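Local coordinates for protein glycosyl hydrolase, BNR repeat (Ralstonia eutropha, PDB 3B7F) that probably acts as a glycosyl hydrolase and is built as a seven-bladed beta-propeller with BNR repeats, at residues Ser368-Glu371 and Gly372-Trp375. Sequence-based numbering, arbitrary orientation.
With EDO (1,2-ethanediol), chain V; EDO (1,2-ethanediol), chain L.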
# COMPACT_ATOMS: atom_id res chain seq x y z
N SER A 368 8.75 -15.50 -1.77
CA SER A 368 9.94 -15.87 -1.03
C SER A 368 9.50 -16.32 0.35
O SER A 368 8.65 -15.66 0.94
CB SER A 368 10.86 -14.69 -0.86
OG SER A 368 11.95 -15.06 -0.06
N ALA A 369 10.04 -17.43 0.83
CA ALA A 369 9.80 -17.89 2.20
C ALA A 369 11.05 -17.70 3.06
O ALA A 369 11.10 -18.24 4.17
CB ALA A 369 9.37 -19.38 2.21
N ASP A 370 12.05 -16.94 2.57
CA ASP A 370 13.30 -16.68 3.31
C ASP A 370 13.77 -15.21 3.25
O ASP A 370 14.92 -14.92 2.96
CB ASP A 370 14.42 -17.66 2.86
CG ASP A 370 14.82 -17.51 1.38
OD1 ASP A 370 14.11 -16.85 0.60
OD2 ASP A 370 15.87 -18.07 1.00
N GLU A 371 12.85 -14.30 3.56
CA GLU A 371 13.13 -12.88 3.65
C GLU A 371 13.67 -12.24 2.35
O GLU A 371 14.46 -11.29 2.39
CB GLU A 371 14.05 -12.65 4.86
CG GLU A 371 13.46 -13.20 6.18
CD GLU A 371 14.29 -12.93 7.43
OE1 GLU A 371 15.52 -12.70 7.28
OE2 GLU A 371 13.69 -12.99 8.56
N GLY A 372 13.20 -12.76 1.22
CA GLY A 372 13.57 -12.29 -0.10
C GLY A 372 14.84 -12.85 -0.74
O GLY A 372 15.17 -12.46 -1.84
N GLU A 373 15.54 -13.75 -0.06
CA GLU A 373 16.76 -14.34 -0.61
C GLU A 373 16.52 -15.21 -1.86
O GLU A 373 17.33 -15.19 -2.76
CB GLU A 373 17.51 -15.11 0.47
CG GLU A 373 18.05 -14.22 1.58
CD GLU A 373 19.14 -13.25 1.09
OE1 GLU A 373 20.09 -13.73 0.43
OE2 GLU A 373 19.04 -12.03 1.40
N HIS A 374 15.43 -15.98 -1.88
CA HIS A 374 15.07 -16.79 -3.06
C HIS A 374 13.63 -16.51 -3.42
O HIS A 374 12.81 -16.24 -2.54
CB HIS A 374 15.28 -18.28 -2.80
CG HIS A 374 16.70 -18.63 -2.50
ND1 HIS A 374 17.26 -18.49 -1.25
CD2 HIS A 374 17.67 -19.14 -3.29
CE1 HIS A 374 18.53 -18.87 -1.29
NE2 HIS A 374 18.80 -19.27 -2.52
N TRP A 375 13.35 -16.52 -4.72
CA TRP A 375 12.04 -16.23 -5.28
C TRP A 375 11.60 -17.42 -6.13
O TRP A 375 12.42 -18.08 -6.74
CB TRP A 375 12.09 -14.94 -6.14
CG TRP A 375 12.43 -13.75 -5.31
CD1 TRP A 375 13.66 -13.20 -5.13
CD2 TRP A 375 11.51 -12.98 -4.52
NE1 TRP A 375 13.56 -12.12 -4.28
CE2 TRP A 375 12.25 -11.96 -3.90
CE3 TRP A 375 10.14 -13.06 -4.28
CZ2 TRP A 375 11.67 -11.04 -3.02
CZ3 TRP A 375 9.56 -12.14 -3.43
CH2 TRP A 375 10.33 -11.15 -2.80
C1 EDO V . 17.28 -15.49 5.97
O1 EDO V . 17.51 -15.61 4.57
C2 EDO V . 15.94 -16.12 6.31
O2 EDO V . 15.92 -17.53 6.01
C1 EDO L . 21.93 -16.94 0.68
O1 EDO L . 20.67 -16.45 0.26
C2 EDO L . 22.57 -17.65 -0.50
O2 EDO L . 23.98 -17.75 -0.31
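Ser368 OG sits on the buried side of the turn, where it accepts hydrogen bonds from two backbone amides: Gly372 N at 2.9 Å and, closing an ST turn, Asp370 N. With OG anti to the backbone N (chi1 176°), the hydroxyl reaches into the loop. Ser368 CB lies over one face of the Trp375 indole, 3.8 Å from the six-membered ring's centroid, a CH-pi contact. Phe358 meets the same indole edge-to-face. The sequence Ser-Ala-Asp-Glu-Gly-Glu-His-Trp matches the Asp-box (BNR) pattern Ser-x-Asp-x-Gly-x-x-Trp, which here joins strands 365-368 and 376-379, the third and fourth strands of one propeller blade. Asp370 of this motif opens a type I' turn to Glu373, closed by a weak bond from Glu373 N to Asp370 O (3.3 Å); the Asp370 carboxylate holds His374 by two bonds. Asp370 OD1 receives His374 N at 2.9 Å, while OD2 takes His374 ND1 on its syn side at 2.7 Å, near the imidazole plane; the two flat groups are 31° apart. Toward solvent the packing is looser: the His374 ring is exposed, and Glu373 OE1 accepts from O1 of a 1,2-ethanediol, probably from the crystallisation liquor, at 2.8 Å. A second such molecule donates to Asp370 O.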